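Local coordinates for protein exopolygalacturonase (Yersinia enterocolitica, PDB 2UVF) that probably hydrolyses pectin-derived polygalacturonate from a chain end, as a family 28 exopolygalacturonase, and binds digalacturonic acid in its pocket, at residues L218-N222 / P223-P227; P241-L244 / I245-I248. One frame throughout, in Å; residues are numbered along the deposited sequence.

Contact 1 of 2, residues L218-N222 / P223-P227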
loop_
_atom_site.group_PDB
_atom_site.type_symbol
_atom_site.label_atom_id
_atom_site.label_comp_id
_atom_site.label_asym_id
_atom_site.label_seq_id
_atom_site.Cartn_x
_atom_site.Cartn_y
_atom_site.Cartn_z
ATOM N N LEU A 218 -15.837 -5.996 -13.900
ATOM C CA LEU A 218 -15.002 -7.015 -14.519
ATOM C C LEU A 218 -14.233 -6.469 -15.740
ATOM O O LEU A 218 -14.823 -5.925 -16.671
ATOM C CB LEU A 218 -15.847 -8.253 -14.904
ATOM C CG LEU A 218 -15.141 -9.517 -15.438
ATOM C CD1 LEU A 218 -14.005 -10.001 -14.536
ATOM C CD2 LEU A 218 -16.133 -10.657 -15.677
ATOM N N GLY A 219 -12.915 -6.630 -15.732
ATOM C CA GLY A 219 -12.107 -6.256 -16.873
ATOM C C GLY A 219 -12.490 -7.042 -18.107
ATOM O O GLY A 219 -12.849 -8.221 -18.014
ATOM N N SER A 220 -12.453 -6.374 -19.260
ATOM C CA SER A 220 -12.561 -7.056 -20.549
ATOM C C SER A 220 -11.265 -7.825 -20.743
ATOM O O SER A 220 -10.225 -7.445 -20.214
ATOM C CB SER A 220 -12.768 -6.044 -21.676
ATOM O OG SER A 220 -12.488 -6.616 -22.943
ATOM N N GLU A 221 -11.326 -8.935 -21.458
ATOM C CA GLU A 221 -10.113 -9.677 -21.775
ATOM C C GLU A 221 -9.558 -9.284 -23.167
ATOM O O GLU A 221 -8.537 -9.817 -23.609
ATOM C CB GLU A 221 -10.344 -11.191 -21.617
ATOM C CG GLU A 221 -11.154 -11.886 -22.735
ATOM C CD GLU A 221 -12.669 -11.609 -22.690
ATOM O OE1 GLU A 221 -13.093 -10.476 -22.361
ATOM O OE2 GLU A 221 -13.442 -12.543 -23.007
ATOM N N ASN A 222 -10.240 -8.345 -23.829
ATOM C CA ASN A 222 -9.877 -7.846 -25.163
ATOM C C ASN A 222 -8.841 -6.738 -25.045
ATOM O O ASN A 222 -9.158 -5.663 -24.547
ATOM C CB ASN A 222 -11.126 -7.307 -25.885
ATOM C CG ASN A 222 -10.876 -6.953 -27.356
ATOM O OD1 ASN A 222 -9.781 -7.093 -27.878
ATOM N ND2 ASN A 222 -11.920 -6.508 -28.021
ATOM N N PRO A 223 -7.603 -6.993 -25.518
ATOM C CA PRO A 223 -6.570 -5.955 -25.500
ATOM C C PRO A 223 -6.975 -4.634 -26.181
ATOM O O PRO A 223 -6.297 -3.623 -25.983
ATOM C CB PRO A 223 -5.398 -6.597 -26.250
ATOM C CG PRO A 223 -5.626 -8.041 -26.193
ATOM C CD PRO A 223 -7.111 -8.260 -26.095
ATOM N N ASP A 224 -8.079 -4.644 -26.943
ATOM C CA ASP A 224 -8.554 -3.483 -27.728
ATOM C C ASP A 224 -9.319 -2.471 -26.914
ATOM O O ASP A 224 -9.445 -1.304 -27.316
ATOM C CB ASP A 224 -9.476 -3.940 -28.855
ATOM C CG ASP A 224 -8.727 -4.535 -30.024
ATOM O OD1 ASP A 224 -7.480 -4.436 -30.081
ATOM O OD2 ASP A 224 -9.411 -5.106 -30.899
ATOM N N ASP A 225 -9.837 -2.927 -25.776
ATOM C CA ASP A 225 -10.626 -2.091 -24.878
ATOM C C ASP A 225 -9.758 -1.315 -23.893
ATOM O O ASP A 225 -10.271 -0.621 -23.022
ATOM C CB ASP A 225 -11.641 -2.948 -24.144
ATOM C CG ASP A 225 -12.909 -3.150 -24.942
ATOM O OD1 ASP A 225 -13.608 -2.127 -25.200
ATOM O OD2 ASP A 225 -13.204 -4.323 -25.301
ATOM N N TYR A 226 -8.443 -1.438 -24.056
ATOM C CA TYR A 226 -7.450 -0.725 -23.252
ATOM C C TYR A 226 -6.491 -0.037 -24.231
ATOM O O TYR A 226 -5.478 -0.629 -24.629
ATOM C CB TYR A 226 -6.681 -1.687 -22.311
ATOM C CG TYR A 226 -7.557 -2.598 -21.451
ATOM C CD1 TYR A 226 -7.940 -2.217 -20.159
ATOM C CD2 TYR A 226 -7.991 -3.843 -21.925
ATOM C CE1 TYR A 226 -8.742 -3.048 -19.365
ATOM C CE2 TYR A 226 -8.793 -4.682 -21.143
ATOM C CZ TYR A 226 -9.157 -4.277 -19.858
ATOM O OH TYR A 226 -9.941 -5.094 -19.069
ATOM N N PRO A 227 -6.812 1.213 -24.630
ATOM C CA PRO A 227 -5.989 1.878 -25.627
ATOM C C PRO A 227 -4.780 2.510 -24.944
ATOM O O PRO A 227 -4.663 2.408 -23.721
ATOM C CB PRO A 227 -6.934 2.925 -26.229
ATOM C CG PRO A 227 -7.995 3.185 -25.180
ATOM C CD PRO A 227 -7.903 2.081 -24.139
#

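Contact 2 of 2, residues P241-L244 / I245-I248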
loop_
_atom_site.group_PDB
_atom_site.type_symbol
_atom_site.label_atom_id
_atom_site.label_comp_id
_atom_site.label_asym_id
_atom_site.label_seq_id
_atom_site.Cartn_x
_atom_site.Cartn_y
_atom_site.Cartn_z
ATOM N N PRO A 241 -0.455 0.270 -21.731
ATOM C CA PRO A 241 -1.855 0.503 -21.992
ATOM C C PRO A 241 -2.546 1.145 -20.789
ATOM O O PRO A 241 -1.955 1.233 -19.696
ATOM C CB PRO A 241 -2.398 -0.902 -22.247
ATOM C CG PRO A 241 -1.523 -1.799 -21.468
ATOM C CD PRO A 241 -0.161 -1.160 -21.514
ATOM N N ALA A 242 -3.782 1.597 -21.006
ATOM C CA ALA A 242 -4.634 2.049 -19.939
ATOM C C ALA A 242 -4.949 0.889 -18.971
ATOM O O ALA A 242 -5.045 -0.275 -19.373
ATOM C CB ALA A 242 -5.926 2.622 -20.508
ATOM N N SER A 243 -5.086 1.239 -17.690
ATOM C CA SER A 243 -5.624 0.340 -16.675
ATOM C C SER A 243 -7.130 0.228 -16.845
ATOM O O SER A 243 -7.719 0.906 -17.693
ATOM C CB SER A 243 -5.297 0.882 -15.278
ATOM O OG SER A 243 -3.892 1.034 -15.100
ATOM N N LEU A 244 -7.760 -0.608 -16.021
ATOM C CA LEU A 244 -9.203 -0.713 -15.992
ATOM C C LEU A 244 -9.832 0.627 -15.587
ATOM O O LEU A 244 -10.825 1.059 -16.171
ATOM C CB LEU A 244 -9.633 -1.838 -15.039
ATOM C CG LEU A 244 -11.097 -2.284 -15.020
ATOM C CD1 LEU A 244 -11.543 -2.759 -16.420
ATOM C CD2 LEU A 244 -11.339 -3.371 -13.962
ATOM N N ILE A 245 -9.247 1.274 -14.582
ATOM C CA ILE A 245 -9.709 2.588 -14.142
ATOM C C ILE A 245 -8.545 3.543 -14.187
ATOM O O ILE A 245 -7.452 3.240 -13.696
ATOM C CB ILE A 245 -10.348 2.568 -12.722
ATOM C CG1 ILE A 245 -11.578 1.660 -12.698
ATOM C CG2 ILE A 245 -10.704 3.994 -12.252
ATOM C CD1 ILE A 245 -11.801 0.977 -11.388
ATOM N N ASN A 246 -8.782 4.695 -14.802
ATOM C CA ASN A 246 -7.727 5.670 -15.028
ATOM C C ASN A 246 -8.111 7.064 -14.578
ATOM O O ASN A 246 -9.263 7.443 -14.651
ATOM C CB ASN A 246 -7.399 5.751 -16.517
ATOM C CG ASN A 246 -7.026 4.437 -17.103
ATOM O OD1 ASN A 246 -5.875 4.040 -17.044
ATOM N ND2 ASN A 246 -7.992 3.757 -17.705
ATOM N N ALA A 247 -7.122 7.822 -14.128
ATOM C CA ALA A 247 -7.204 9.278 -14.138
ATOM C C ALA A 247 -5.895 9.776 -14.749
ATOM O O ALA A 247 -4.950 10.108 -14.036
ATOM C CB ALA A 247 -7.430 9.833 -12.735
ATOM N N ILE A 248 -5.844 9.791 -16.085
ATOM C CA ILE A 248 -4.612 10.092 -16.838
ATOM C C ILE A 248 -4.855 11.174 -17.890
ATOM O O ILE A 248 -5.666 10.996 -18.796
ATOM C CB ILE A 248 -4.008 8.815 -17.537
ATOM C CG1 ILE A 248 -3.825 7.669 -16.537
ATOM C CG2 ILE A 248 -2.670 9.152 -18.250
ATOM C CD1 ILE A 248 -3.411 6.336 -17.134
#

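Contact 1 of 2, residues L218-N222 / P223-P227
The Tyr226 ring meets the preceding turn with its edge: the backbone O of Ser220 lies in the ring plane, and the O of Asn222 sits near that plane, 3.4 Å from Tyr226 CD2. Ser220 O lies beside the CE2 and hydroxyl edge, where Tyr226 OH donates to it over 2.6 Å, in the carbonyl plane and on a lone pair. The amide of Asn222 and the carboxylate of Asp225 stand almost perpendicular, their planes 89° apart, with Asn222 CB 3.7 Å from Asp225 OD2. Asn222 holds CG anti to its backbone N (chi1 -172°), which folds OD1 forward along the chain to accept from Asp224 N at 3.1 Å; the donor stands well above the amide's carbonyl plane. Its main-chain O takes a nearly straight bond from Asp225 N (3.1 Å, 165°). Ser220 begins an ST turn, its OG accepting from Asn222 N at 3.0 Å, and also makes a weak bond to Asp225 OD2. Glu221 OE1 forms a salt bridge with Lys197. The turn leaves strand 215-219 and leads to strand 228-230; Pro223 packs on helix 307-317, while Tyr226 touches Leu307 of that helix and Ala200 of strand 194-202.

Contact 2 of 2, residues P241-L244 / I245-I248
Just ahead of strand 245-247, a strand of the right-handed parallel beta-helix characteristic of family 28 glycoside hydrolases, the chain makes a tight bend spanned by the amide of Asn246, which reaches back to both polar groups of the Ser243 main chain. Asn246 OD1 accepts from Ser243 N at 3.0 Å; the donor lies in the plane of the side-chain carbonyl, on a lone pair, although the N-H is bent away from a straight line (134°). Asn246 ND2 donates to Ser243 O at 2.9 Å, approaching from above that carbonyl's plane, with the acceptor tilted out of the amide plane. A chi1 of -56° sets CG anti to the carbonyl carbon of Asn246, and chi2 of -86° sets the amide's rotation, giving its two ends access to the N and O of one residue. The methyl of Ala242 rests near the same amide, CB 3.7 Å from Asn246 ND2, while Ser243 CB lies 3.7 Å from Asn246 OD1. Ser243 OG has its hydrogen bond with Thr335 of the adjoining strand 334-339. Leu244 and Ile245 carry their side chains to Ile269 of strand 268-270, giving the bend an apolar flank. All five touching residues are buried, so the bonds provide polar partners within the protein interior. Since ND2 also donates to Leu201 O, both amide polar atoms are satisfied and the group's rotation is restricted: oxygen facing the Ser243 N-H and nitrogen facing two carbonyls fix which end is which.

Along the chain, strand 215-219 runs into contact 1, which closes the turn leading towards strand 228-230; contact 2 follows later, closing the bend between strands 240-241 and 245-247. The two are in series, neither nested nor crossed, with centres about 11 Å apart. They touch directly: Pro227 O and Ala242 N, 3.0 Å apart, probably share a hydrogen bond, and Leu244 CD1 packs 3.6 Å from Gly219 CA. Strand 194-202 joins them further, since it pairs in parallel with both 215-219 and 245-247. Together they shape two bends next to strand 194-202, on the same side of the chain's centre, contact 1 also meeting helix 307-317.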